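Local coordinates for 1-deoxy-D-xylulose 5-phosphate reductoisomerase (Moraxella catarrhalis, PDB 4ZQG), which catalyses the NAD(P)H-dependent conversion of 1-deoxy-D-xylulose 5-phosphate to 2-C-methyl-D-erythritol 4-phosphate in the MEP pathway, and is bound here by fosmidomycin, magnesium and NADH, at residues A[6-11]-A[34-39]; A[56-61]-A[79-84]. One frame throughout, in Å; residues are numbered along the deposited sequence.

From the N terminus, strand 7-12 leads through helix 17-26 into strand 33-39, and interaction 1 closes this first beta-alpha-beta loop by pairing 6-11 with 34-39. Interaction 2 closes a later unit, strand 58-61, helix 66-75, strand 81-84; the unit between them, through helix 44-54, shares a strand with each. The two loops follow in series, neither nested nor crossed, with centres about 11 Å apart. Strands 33-39 and 58-61 are neighbours, joined by a probable hydrogen bond from Lys58 N to His36 O (3.1 Å). With that pairing between them, the two contacts make one flank of the Rossmann-type parallel sheet, in the order 81-84, 58-61, 33-39, 7-12.

Interaction 1. Residues A[6-11]-A[34-39]; sequences LQSLAI and RIHALT
Ser8 and Arg34 are paired on adjacent parallel strands and project from the same face of the sheet. With CG placed anti to the backbone N (chi1 170°), the arginine rises from the sheet and, bent at its third torsion, brings its guanidinium across toward strand 7-11, with Ser8 OG over one face. The 3.1 Å between Arg34 NH2 and Ser8 OG is not a hydrogen bond, because the angle is poor; Ser8 OG is bonded instead to Ala97 O. The edge of the same guanidinium meets His36 ND1 in plane through two weak bonds, while His36 NE2 is hydrogen-bonded to Asp95. Nearer the strand start, Leu6 crosses the arginine at about a right angle, CB to CB 4.0 Å.

Backbone pairing is parallel but shifts by one residue between Leu9 and Ala10, a beta bulge. Leu9 O consequently takes two donors, His36 N at 2.8 Å and Ala37 N at 3.2 Å, the latter in the carbonyl plane. Regular bonds flank the bulge: Leu9 N to Arg34 O is 2.8 Å, and Ile11 N to Ala37 O is 3.0 Å.

On the other face the contact is purely apolar. Ile11 CG1 and Leu38 CG both stand anti to the carbonyl carbon (chi1 -57° in each), consistent with the two side chains lying side by side and pointing the same way, Ile11 CD1 4.0 Å from Leu38 CD2. The end of Ile35 bends toward strand 7-11, its CD1 reaching 4.1 Å from Leu9 CD2.

Leu9, Ile11 and Ile35 pack on helix 17-26, the crossover of this beta-alpha-beta unit, and Leu38 packs on helix 44-54. Ala10, Ala37 and Thr39 meet helix 85-93 on the opposite face, and strand 100-103 pairs with 7-12 along its other edge.

Interaction 2. Residues A[56-61]-A[79-84]; sequences PVKICT and DTIILS
The methyl of Thr80, CG2, packs into the notch where the Pro56 ring meets the Ile59 side chain, with Pro56 CG at 4.0 Å and Ile59 CG2 at 3.9 Å. The Ile59 and Thr80 side chains cross at about a right angle. With OG1 anti to its own carbonyl carbon (chi1 -47°), the threonine turns its hydroxyl to Pro56 O and donates a 3.2 Å hydrogen bond in the carbonyl plane. Farther along this face, Ile59 CG1 meets Ile82 CG1.

The other face is made by Lys58, Cys60, Ile81 and Leu83. Leu83 lies along the Lys58-Cys60 side of the neighbouring strand: its CB sits against Ile59 O (3.4 Å) beside Cys60 CB (4.0 Å), and its CD1 reaches Lys58 CD, 4.2 Å away. Cys60 SG lies 3.7 Å from Ser84 C. Leu83 and Cys60 also press on helix 85-93, whereas Ile59 and Ile82 rest on helix 66-75, the crossover of this unit.

The parallel backbone ladder keeps regular register; Ile59 N to Ile81 O is 2.8 Å, nearly straight along the carbonyl direction, though Leu83 N to Ile59 O is weak. Chemically, main-chain bonds, apolar contacts and the Thr80 hydroxyl bond carry this pairing at the outermost strand of the sheet. The Lys58 side chain meets 79-84 through its aliphatic part, while its ammonium forms salt bridges with Asp95 and Glu91.

Interaction 1. Residues A[6-11]-A[34-39]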
loop_
_atom_site.group_PDB
_atom_site.type_symbol
_atom_site.label_atom_id
_atom_site.label_comp_id
_atom_site.label_asym_id
_atom_site.label_seq_id
_atom_site.Cartn_x
_atom_site.Cartn_y
_atom_site.Cartn_z
ATOM N N LEU A 6 8.102 -13.674 -27.407
ATOM C CA LEU A 6 7.309 -14.220 -26.255
ATOM C C LEU A 6 8.216 -14.657 -25.132
ATOM O O LEU A 6 9.208 -15.342 -25.372
ATOM C CB LEU A 6 6.489 -15.423 -26.682
ATOM C CG LEU A 6 5.538 -15.159 -27.838
ATOM C CD1 LEU A 6 4.693 -16.401 -28.102
ATOM C CD2 LEU A 6 4.663 -13.937 -27.562
ATOM N N GLN A 7 7.870 -14.267 -23.912
ATOM C CA GLN A 7 8.597 -14.722 -22.740
ATOM C C GLN A 7 8.396 -16.229 -22.567
ATOM O O GLN A 7 7.293 -16.700 -22.362
ATOM C CB GLN A 7 8.122 -13.967 -21.505
ATOM C CG GLN A 7 8.969 -14.120 -20.242
ATOM C CD GLN A 7 8.387 -13.301 -19.113
ATOM O OE1 GLN A 7 8.431 -13.668 -17.938
ATOM N NE2 GLN A 7 7.798 -12.186 -19.484
ATOM N N SER A 8 9.500 -16.957 -22.648
ATOM C CA SER A 8 9.533 -18.378 -22.479
ATOM C C SER A 8 9.409 -18.765 -21.007
ATOM O O SER A 8 10.151 -18.269 -20.195
ATOM C CB SER A 8 10.851 -18.855 -23.035
ATOM O OG SER A 8 10.992 -20.245 -22.891
ATOM N N LEU A 9 8.473 -19.652 -20.675
ATOM C CA LEU A 9 8.239 -20.104 -19.299
ATOM C C LEU A 9 8.549 -21.573 -19.044
ATOM O O LEU A 9 8.133 -22.418 -19.795
ATOM C CB LEU A 9 6.767 -19.956 -18.972
ATOM C CG LEU A 9 6.300 -18.706 -18.282
ATOM C CD1 LEU A 9 6.964 -17.450 -18.841
ATOM C CD2 LEU A 9 4.795 -18.637 -18.409
ATOM N N ALA A 10 9.224 -21.869 -17.937
ATOM C CA ALA A 10 9.262 -23.216 -17.390
ATOM C C ALA A 10 8.474 -23.176 -16.119
ATOM O O ALA A 10 8.768 -22.356 -15.260
ATOM C CB ALA A 10 10.682 -23.635 -17.090
ATOM N N ILE A 11 7.487 -24.048 -15.985
ATOM C CA ILE A 11 6.695 -24.127 -14.755
ATOM C C ILE A 11 6.996 -25.413 -14.003
ATOM O O ILE A 11 6.501 -26.479 -14.329
ATOM C CB ILE A 11 5.202 -24.023 -15.042
ATOM C CG1 ILE A 11 4.919 -22.718 -15.779
ATOM C CG2 ILE A 11 4.424 -24.105 -13.749
ATOM C CD1 ILE A 11 3.506 -22.619 -16.278
ATOM N N ARG A 34 5.018 -18.049 -23.733
ATOM C CA ARG A 34 5.215 -19.317 -24.418
ATOM C C ARG A 34 5.596 -20.352 -23.359
ATOM O O ARG A 34 6.540 -20.132 -22.616
ATOM C CB ARG A 34 6.361 -19.181 -25.461
ATOM C CG ARG A 34 6.818 -20.500 -26.078
ATOM C CD ARG A 34 7.860 -20.372 -27.197
ATOM N NE ARG A 34 9.234 -20.341 -26.687
ATOM C CZ ARG A 34 9.908 -21.393 -26.229
ATOM N NH1 ARG A 34 9.357 -22.612 -26.196
ATOM N NH2 ARG A 34 11.149 -21.216 -25.787
ATOM N N ILE A 35 4.907 -21.487 -23.301
ATOM C CA ILE A 35 5.288 -22.545 -22.368
ATOM C C ILE A 35 6.401 -23.406 -22.943
ATOM O O ILE A 35 6.208 -24.111 -23.873
ATOM C CB ILE A 35 4.143 -23.493 -22.047
ATOM C CG1 ILE A 35 2.888 -22.750 -21.598
ATOM C CG2 ILE A 35 4.589 -24.490 -21.005
ATOM C CD1 ILE A 35 3.105 -21.697 -20.571
ATOM N N HIS A 36 7.579 -23.358 -22.375
ATOM C CA HIS A 36 8.650 -24.187 -22.832
ATOM C C HIS A 36 8.674 -25.489 -22.062
ATOM O O HIS A 36 9.051 -26.500 -22.624
ATOM C CB HIS A 36 9.943 -23.445 -22.648
ATOM C CG HIS A 36 11.147 -24.231 -23.016
ATOM N ND1 HIS A 36 11.628 -24.287 -24.305
ATOM C CD2 HIS A 36 11.989 -24.970 -22.258
ATOM C CE1 HIS A 36 12.710 -25.045 -24.324
ATOM N NE2 HIS A 36 12.965 -25.445 -23.091
ATOM N N ALA A 37 8.283 -25.497 -20.787
ATOM C CA ALA A 37 8.321 -26.736 -20.022
ATOM C C ALA A 37 7.343 -26.772 -18.885
ATOM O O ALA A 37 6.948 -25.762 -18.409
ATOM C CB ALA A 37 9.709 -26.995 -19.501
ATOM N N LEU A 38 6.940 -27.976 -18.487
ATOM C CA LEU A 38 5.984 -28.201 -17.396
ATOM C C LEU A 38 6.461 -29.437 -16.675
ATOM O O LEU A 38 6.990 -30.301 -17.315
ATOM C CB LEU A 38 4.590 -28.487 -17.945
ATOM C CG LEU A 38 3.968 -27.444 -18.855
ATOM C CD1 LEU A 38 2.702 -27.997 -19.471
ATOM C CD2 LEU A 38 3.615 -26.207 -18.070
ATOM N N THR A 39 6.309 -29.519 -15.364
ATOM C CA THR A 39 6.760 -30.672 -14.628
ATOM C C THR A 39 5.762 -31.090 -13.608
ATOM O O THR A 39 5.042 -30.259 -13.073
ATOM C CB THR A 39 8.054 -30.419 -13.848
ATOM O OG1 THR A 39 7.784 -29.856 -12.545
ATOM C CG2 THR A 39 9.040 -29.564 -14.663
#

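Interaction 2. Residues A[56-61]-A[79-84]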
loop_
_atom_site.group_PDB
_atom_site.type_symbol
_atom_site.label_atom_id
_atom_site.label_comp_id
_atom_site.label_asym_id
_atom_site.label_seq_id
_atom_site.Cartn_x
_atom_site.Cartn_y
_atom_site.Cartn_z
ATOM N N PRO A 56 4.430 -28.259 -24.981
ATOM C CA PRO A 56 5.699 -27.817 -24.448
ATOM C C PRO A 56 6.860 -28.524 -25.109
ATOM O O PRO A 56 6.716 -29.659 -25.544
ATOM C CB PRO A 56 5.640 -28.281 -23.006
ATOM C CG PRO A 56 4.760 -29.429 -23.015
ATOM C CD PRO A 56 3.691 -29.048 -23.985
ATOM N N VAL A 57 8.011 -27.868 -25.146
ATOM C CA VAL A 57 9.202 -28.485 -25.668
ATOM C C VAL A 57 9.656 -29.623 -24.768
ATOM O O VAL A 57 10.095 -30.624 -25.249
ATOM C CB VAL A 57 10.314 -27.442 -25.909
ATOM C CG1 VAL A 57 11.570 -28.099 -26.440
ATOM C CG2 VAL A 57 9.824 -26.382 -26.883
ATOM N N LYS A 58 9.539 -29.486 -23.458
ATOM C CA LYS A 58 10.020 -30.519 -22.533
ATOM C C LYS A 58 9.074 -30.657 -21.386
ATOM O O LYS A 58 8.456 -29.689 -20.972
ATOM C CB LYS A 58 11.393 -30.148 -21.933
ATOM C CG LYS A 58 12.407 -29.563 -22.900
ATOM C CD LYS A 58 13.824 -29.587 -22.317
ATOM C CE LYS A 58 14.842 -29.132 -23.363
ATOM N NZ LYS A 58 16.154 -28.817 -22.762
ATOM N N ILE A 59 8.985 -31.850 -20.839
ATOM C CA ILE A 59 8.309 -32.050 -19.564
ATOM C C ILE A 59 9.132 -33.046 -18.768
ATOM O O ILE A 59 9.976 -33.737 -19.333
ATOM C CB ILE A 59 6.866 -32.560 -19.711
ATOM C CG1 ILE A 59 6.885 -33.977 -20.314
ATOM C CG2 ILE A 59 6.060 -31.583 -20.536
ATOM C CD1 ILE A 59 5.527 -34.478 -20.770
ATOM N N CYS A 60 8.902 -33.094 -17.461
ATOM C CA CYS A 60 9.682 -33.906 -16.560
ATOM C C CYS A 60 8.736 -34.490 -15.576
ATOM O O CYS A 60 7.843 -33.785 -15.114
ATOM C CB CYS A 60 10.695 -33.026 -15.810
ATOM S SG CYS A 60 11.716 -33.893 -14.593
ATOM N N THR A 61 8.940 -35.753 -15.216
ATOM C CA THR A 61 8.127 -36.405 -14.180
ATOM C C THR A 61 9.013 -37.192 -13.243
ATOM O O THR A 61 10.256 -37.137 -13.357
ATOM C CB THR A 61 7.034 -37.305 -14.795
ATOM O OG1 THR A 61 6.228 -37.885 -13.769
ATOM C CG2 THR A 61 7.638 -38.408 -15.624
ATOM N N ASP A 79 5.663 -33.806 -30.136
ATOM C CA ASP A 79 7.126 -33.718 -30.274
ATOM C C ASP A 79 7.856 -33.613 -28.931
ATOM O O ASP A 79 9.084 -33.645 -28.896
ATOM C CB ASP A 79 7.525 -32.492 -31.108
ATOM C CG ASP A 79 7.028 -32.558 -32.547
ATOM O OD1 ASP A 79 6.825 -31.480 -33.151
ATOM O OD2 ASP A 79 6.846 -33.668 -33.082
ATOM N N THR A 80 7.102 -33.501 -27.840
ATOM C CA THR A 80 7.611 -33.189 -26.511
ATOM C C THR A 80 8.720 -34.118 -25.993
ATOM O O THR A 80 8.530 -35.326 -25.909
ATOM C CB THR A 80 6.436 -33.247 -25.495
ATOM O OG1 THR A 80 5.301 -32.520 -26.008
ATOM C CG2 THR A 80 6.829 -32.652 -24.168
ATOM N N ILE A 81 9.859 -33.525 -25.606
ATOM C CA ILE A 81 10.925 -34.248 -24.891
ATOM C C ILE A 81 10.525 -34.564 -23.445
ATOM O O ILE A 81 10.066 -33.674 -22.713
ATOM C CB ILE A 81 12.239 -33.449 -24.851
ATOM C CG1 ILE A 81 12.786 -33.194 -26.254
ATOM C CG2 ILE A 81 13.248 -34.171 -23.973
ATOM C CD1 ILE A 81 13.559 -31.910 -26.416
ATOM N N ILE A 82 10.720 -35.805 -23.018
ATOM C CA ILE A 82 10.361 -36.194 -21.664
ATOM C C ILE A 82 11.643 -36.349 -20.891
ATOM O O ILE A 82 12.641 -36.802 -21.456
ATOM C CB ILE A 82 9.616 -37.521 -21.603
ATOM C CG1 ILE A 82 8.343 -37.438 -22.434
ATOM C CG2 ILE A 82 9.246 -37.866 -20.178
ATOM C CD1 ILE A 82 8.565 -37.672 -23.913
ATOM N N LEU A 83 11.596 -35.954 -19.608
ATOM C CA LEU A 83 12.733 -35.962 -18.708
ATOM C C LEU A 83 12.282 -36.586 -17.402
ATOM O O LEU A 83 11.092 -36.721 -17.167
ATOM C CB LEU A 83 13.218 -34.542 -18.481
ATOM C CG LEU A 83 13.658 -33.730 -19.689
ATOM C CD1 LEU A 83 14.187 -32.369 -19.255
ATOM C CD2 LEU A 83 14.746 -34.446 -20.475
ATOM N N SER A 84 13.204 -36.972 -16.537
ATOM C CA SER A 84 12.790 -37.453 -15.220
ATOM C C SER A 84 13.701 -37.031 -14.103
ATOM O O SER A 84 14.814 -36.639 -14.342
ATOM C CB SER A 84 12.695 -38.972 -15.226
ATOM O OG SER A 84 13.970 -39.559 -15.313
#